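Local coordinates for periplasmic His/Glu/Gln/Arg/opine family-binding protein (Silicibacter pomeroyi, PDB 3I6V) that probably captures polar amino acids in the periplasm for an ABC transporter, and here holds a lysine in the cleft between its two lobes, at residues 51-54 and 55-58; 210-213 and 214-218. One frame throughout, in Å; residues are numbered along the deposited sequence.

In the fold
Contact 1 (residues 51-58) is the turn that leads from strand 46-50 into helix 56-61, and it brings Trp53 directly against the bound lysine. Contact 2 (residues 210-218) is the end of helix 207-216, late in the chain. The two lie on opposite sides of the chain's centre, 27 Å apart between centres and about 13 Å between nearest atoms, and do not touch. Contact 2 is not part of the lysine pocket, although the side chain of Phe216 comes within about 10 Å of the ligand. One contact therefore supplies a wall of the binding site, while the other packs the last helix against helix 30-42.

Contact 1: 51-54 and 55-58; sequences NDWD and SIIP. With LYS (lysine), chain B.
Asn51 and Ser55 face each other across a tight turn leading into helix 56-61: Ile56 N gives a straight bond (173°) to Trp53 O, and Ser55 N a weak one to Asp52 O. A water donates to the same Trp53 O and accepts from Ile57 N at 3.0 Å, so two donors hold that carbonyl oxygen.

The amide of Asn51 folds back against the turn. Its ND2 reaches Ser55 OG at 3.0 Å, somewhat tilted from the amide plane, and Asp52 O at 2.8 Å, this time on a lone pair. The other end of the amide, OD1, takes a bond from Asn59 ND2. Bonds at both ends should disfavour a flipped amide.

Trp53 swings the other way, toward the lysine. Its CG is anti to the backbone N (chi1 -179°), which carries the indole off the turn and into the cleft. The ligand's CE lies 3.6 Å above one ring face, toward the rim, and CG of the ligand is 3.8 Å from CH2 of Trp53. Ile56 CG2 backs the opposite face, 4.1 Å from CE3 of Trp53. A bond from NE1 to Ala114 O helps fix the ring's rotation.

An indole thus held between a methyl and the ligand presents an apolar surface to the methylenes of lysine, while Glu12, Arg78, Gln112 and others bind its polar ends. As in related basic amino acid-binding proteins, an aromatic ring packs against the ligand's aliphatic chain.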
loop_
_atom_site.group_PDB
_atom_site.type_symbol
_atom_site.label_atom_id
_atom_site.label_comp_id
_atom_site.label_asym_id
_atom_site.label_seq_id
_atom_site.Cartn_x
_atom_site.Cartn_y
_atom_site.Cartn_z
ATOM N N ASN A 51 10.042 -7.877 -3.013
ATOM C CA ASN A 51 10.985 -6.886 -3.508
ATOM C C ASN A 51 10.861 -5.627 -2.664
ATOM O O ASN A 51 9.745 -5.272 -2.300
ATOM C CB ASN A 51 10.693 -6.557 -5.001
ATOM C CG ASN A 51 11.843 -5.846 -5.670
ATOM O OD1 ASN A 51 12.640 -6.471 -6.352
ATOM N ND2 ASN A 51 11.965 -4.552 -5.452
ATOM N N ASP A 52 11.974 -4.944 -2.367
ATOM C CA ASP A 52 11.893 -3.727 -1.562
ATOM C C ASP A 52 11.086 -2.668 -2.354
ATOM O O ASP A 52 11.109 -2.630 -3.603
ATOM C CB ASP A 52 13.294 -3.142 -1.238
ATOM C CG ASP A 52 14.151 -4.069 -0.325
ATOM O OD1 ASP A 52 15.376 -3.885 -0.305
ATOM O OD2 ASP A 52 13.616 -4.971 0.350
ATOM N N TRP A 53 10.411 -1.817 -1.597
ATOM C CA TRP A 53 9.581 -0.751 -2.155
ATOM C C TRP A 53 10.358 0.195 -3.066
ATOM O O TRP A 53 9.896 0.492 -4.169
ATOM C CB TRP A 53 8.882 0.017 -1.032
ATOM C CG TRP A 53 7.997 1.111 -1.571
ATOM C CD1 TRP A 53 8.323 2.431 -1.693
ATOM C CD2 TRP A 53 6.689 0.959 -2.142
ATOM N NE1 TRP A 53 7.279 3.125 -2.264
ATOM C CE2 TRP A 53 6.261 2.245 -2.544
ATOM C CE3 TRP A 53 5.814 -0.141 -2.310
ATOM C CZ2 TRP A 53 5.000 2.473 -3.115
ATOM C CZ3 TRP A 53 4.553 0.081 -2.875
ATOM C CH2 TRP A 53 4.156 1.378 -3.264
ATOM N N ASP A 54 11.552 0.626 -2.637
ATOM C CA ASP A 54 12.375 1.591 -3.400
ATOM C C ASP A 54 12.603 1.179 -4.848
ATOM O O ASP A 54 12.624 2.023 -5.762
ATOM C CB ASP A 54 13.753 1.802 -2.741
ATOM C CG ASP A 54 13.653 2.449 -1.355
ATOM O OD1 ASP A 54 12.526 2.807 -0.948
ATOM O OD2 ASP A 54 14.702 2.591 -0.650
ATOM N N SER A 55 12.735 -0.116 -5.080
ATOM C CA SER A 55 13.063 -0.566 -6.419
ATOM C C SER A 55 11.922 -1.420 -7.039
ATOM O O SER A 55 12.148 -2.080 -8.034
ATOM C CB SER A 55 14.381 -1.386 -6.351
ATOM O OG SER A 55 14.193 -2.524 -5.501
ATOM N N ILE A 56 10.713 -1.406 -6.462
ATOM C CA ILE A 56 9.654 -2.327 -6.910
ATOM C C ILE A 56 9.171 -2.008 -8.338
ATOM O O ILE A 56 8.820 -2.922 -9.100
ATOM C CB ILE A 56 8.480 -2.420 -5.882
ATOM C CG1 ILE A 56 7.704 -3.720 -6.063
ATOM C CG2 ILE A 56 7.590 -1.113 -5.886
ATOM C CD1 ILE A 56 6.905 -4.130 -4.792
ATOM N N ILE A 57 9.183 -0.731 -8.711
ATOM C CA ILE A 57 8.822 -0.363 -10.071
ATOM C C ILE A 57 9.949 -0.716 -11.069
ATOM O O ILE A 57 9.684 -1.416 -12.030
ATOM C CB ILE A 57 8.312 1.088 -10.197
ATOM C CG1 ILE A 57 6.914 1.214 -9.558
ATOM C CG2 ILE A 57 8.249 1.510 -11.688
ATOM C CD1 ILE A 57 6.285 2.663 -9.671
ATOM N N PRO A 58 11.195 -0.236 -10.848
ATOM C CA PRO A 58 12.253 -0.605 -11.839
ATOM C C PRO A 58 12.430 -2.108 -11.998
ATOM O O PRO A 58 12.651 -2.582 -13.116
ATOM C CB PRO A 58 13.549 0.017 -11.262
ATOM C CG PRO A 58 13.141 0.957 -10.203
ATOM C CD PRO A 58 11.643 0.803 -9.905
HETATM N N LYS B . -0.595 3.985 -1.322
HETATM C CA LYS B . 0.609 4.852 -1.104
HETATM C C LYS B . 1.401 5.016 -2.382
HETATM O O LYS B . 1.089 4.331 -3.366
HETATM C CB LYS B . 1.511 4.257 0.006
HETATM C CG LYS B . 2.183 2.930 -0.347
HETATM C CD LYS B . 3.000 2.401 0.883
HETATM C CE LYS B . 3.791 1.077 0.573
HETATM N NZ LYS B . 4.481 0.556 1.860
HETATM O OXT LYS B . 2.377 5.818 -2.441
HETATM O O HOH W 1 9.486 1.736 -6.983
#

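Contact 2: 210-213 and 214-218; sequences TMIK and KWFGE
Lys213 is gripped by the residues that end its helix. Its carbonyl O accepts Gly217 N at 2.8 Å, the last in a run of i to i+4 bonds, and that bond is bent (142°) where the chain begins to peel away. Gly217 has positive phi (108°) and psi near 159°, angles at which a side chain would press on the carbonyl O of Phe216. The departing backbone then bends back over Lys213: Gly217 O receives a CA-H...O contact from Lys213 CA at 3.4 Å. Glu218 comes in across the side chain at about a right angle, its OE1 4.0 Å from CD of Lys213. The charged ends, of opposite sign, do not meet.

Lys214 bonds from its backbone N to Thr210 O at 2.9 Å. Its CB lies against that oxygen, and the fully extended chain beyond runs away from the helix until NZ makes a salt bridge with Glu33.

On the buried side is Ile212. Its O accepts Phe216 N at 2.7 Å and also lies at the edge of the Phe216 ring. The branch that meets this ring is CG2, anti to the backbone N, 4.0 Å from CD1 of Phe216. On the adjacent flank of the helix, the side chains of Met211 and Trp215 lie side by side, pointing the same way, with CG of Met211 4.1 Å from CD1 of Trp215. Met211 O sits at the edge of the indole, in its plane.

Together these side chains seat the end of helix 207-216 on helix 30-42. Met211 and Ile212 pack on Phe30, Phe216 meets the same ring edge-to-face and also touches Tyr18, and Trp215 NE1 shares Glu33 with Lys214.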
loop_
_atom_site.group_PDB
_atom_site.type_symbol
_atom_site.label_atom_id
_atom_site.label_comp_id
_atom_site.label_asym_id
_atom_site.label_seq_id
_atom_site.Cartn_x
_atom_site.Cartn_y
_atom_site.Cartn_z
ATOM N N THR A 210 -16.120 -8.539 0.980
ATOM C CA THR A 210 -15.953 -9.438 2.136
ATOM C C THR A 210 -14.487 -9.518 2.509
ATOM O O THR A 210 -14.161 -9.397 3.678
ATOM C CB THR A 210 -16.488 -10.858 1.847
ATOM O OG1 THR A 210 -17.842 -10.764 1.413
ATOM C CG2 THR A 210 -16.414 -11.775 3.121
ATOM N N MET A 211 -13.608 -9.720 1.520
ATOM C CA MET A 211 -12.155 -9.750 1.764
ATOM C C MET A 211 -11.683 -8.431 2.367
ATOM O O MET A 211 -10.917 -8.433 3.316
ATOM C CB MET A 211 -11.390 -10.142 0.487
ATOM C CG MET A 211 -9.930 -10.548 0.686
ATOM S SD MET A 211 -9.117 -11.177 -0.774
ATOM C CE MET A 211 -10.165 -12.558 -1.245
ATOM N N ILE A 212 -12.196 -7.305 1.871
ATOM C CA ILE A 212 -11.800 -6.034 2.405
ATOM C C ILE A 212 -12.191 -5.880 3.892
ATOM O O ILE A 212 -11.373 -5.453 4.713
ATOM C CB ILE A 212 -12.373 -4.852 1.601
ATOM C CG1 ILE A 212 -11.734 -4.792 0.195
ATOM C CG2 ILE A 212 -12.113 -3.572 2.365
ATOM C CD1 ILE A 212 -12.352 -3.713 -0.732
ATOM N N LYS A 213 -13.445 -6.204 4.219
ATOM C CA LYS A 213 -13.921 -6.111 5.610
ATOM C C LYS A 213 -13.146 -7.094 6.505
ATOM O O LYS A 213 -12.722 -6.726 7.586
ATOM C CB LYS A 213 -15.451 -6.322 5.701
ATOM C CG LYS A 213 -16.272 -5.137 5.188
ATOM C CD LYS A 213 -17.750 -5.490 4.999
ATOM C CE LYS A 213 -18.525 -4.308 4.403
ATOM N NZ LYS A 213 -19.541 -4.789 3.366
ATOM N N LYS A 214 -12.926 -8.323 6.030
ATOM C CA LYS A 214 -12.119 -9.312 6.775
ATOM C C LYS A 214 -10.774 -8.693 7.236
ATOM O O LYS A 214 -10.414 -8.750 8.435
ATOM C CB LYS A 214 -11.895 -10.574 5.924
ATOM C CG LYS A 214 -11.065 -11.647 6.617
ATOM C CD LYS A 214 -10.720 -12.786 5.644
ATOM C CE LYS A 214 -9.694 -13.750 6.269
ATOM N NZ LYS A 214 -9.320 -14.807 5.286
ATOM N N TRP A 215 -10.046 -8.073 6.298
ATOM C CA TRP A 215 -8.712 -7.550 6.611
ATOM C C TRP A 215 -8.658 -6.115 7.160
ATOM O O TRP A 215 -7.768 -5.796 7.927
ATOM C CB TRP A 215 -7.792 -7.696 5.402
ATOM C CG TRP A 215 -7.428 -9.109 5.109
ATOM C CD1 TRP A 215 -8.088 -9.976 4.282
ATOM C CD2 TRP A 215 -6.313 -9.829 5.636
ATOM N NE1 TRP A 215 -7.444 -11.186 4.251
ATOM C CE2 TRP A 215 -6.357 -11.130 5.084
ATOM C CE3 TRP A 215 -5.272 -9.503 6.529
ATOM C CZ2 TRP A 215 -5.396 -12.108 5.389
ATOM C CZ3 TRP A 215 -4.331 -10.476 6.841
ATOM C CH2 TRP A 215 -4.399 -11.762 6.273
ATOM N N PHE A 216 -9.600 -5.259 6.763
ATOM C CA PHE A 216 -9.549 -3.838 7.111
ATOM C C PHE A 216 -10.628 -3.399 8.109
ATOM O O PHE A 216 -10.600 -2.264 8.591
ATOM C CB PHE A 216 -9.555 -2.948 5.838
ATOM C CG PHE A 216 -8.346 -3.150 4.969
ATOM C CD1 PHE A 216 -8.417 -3.982 3.859
ATOM C CD2 PHE A 216 -7.130 -2.543 5.287
ATOM C CE1 PHE A 216 -7.290 -4.216 3.038
ATOM C CE2 PHE A 216 -5.981 -2.772 4.494
ATOM C CZ PHE A 216 -6.057 -3.614 3.369
ATOM N N GLY A 217 -11.559 -4.301 8.431
ATOM C CA GLY A 217 -12.566 -4.021 9.466
ATOM C C GLY A 217 -13.953 -3.784 8.902
ATOM O O GLY A 217 -14.100 -3.414 7.731
ATOM N N GLU A 218 -14.974 -3.956 9.743
ATOM C CA GLU A 218 -16.378 -3.803 9.323
ATOM C C GLU A 218 -16.720 -2.423 8.743
ATOM O O GLU A 218 -17.634 -2.290 7.927
ATOM C CB GLU A 218 -17.344 -4.141 10.479
ATOM C CG GLU A 218 -17.446 -5.641 10.780
ATOM C CD GLU A 218 -17.704 -6.475 9.526
ATOM O OE1 GLU A 218 -18.705 -6.203 8.816
ATOM O OE2 GLU A 218 -16.904 -7.402 9.247
#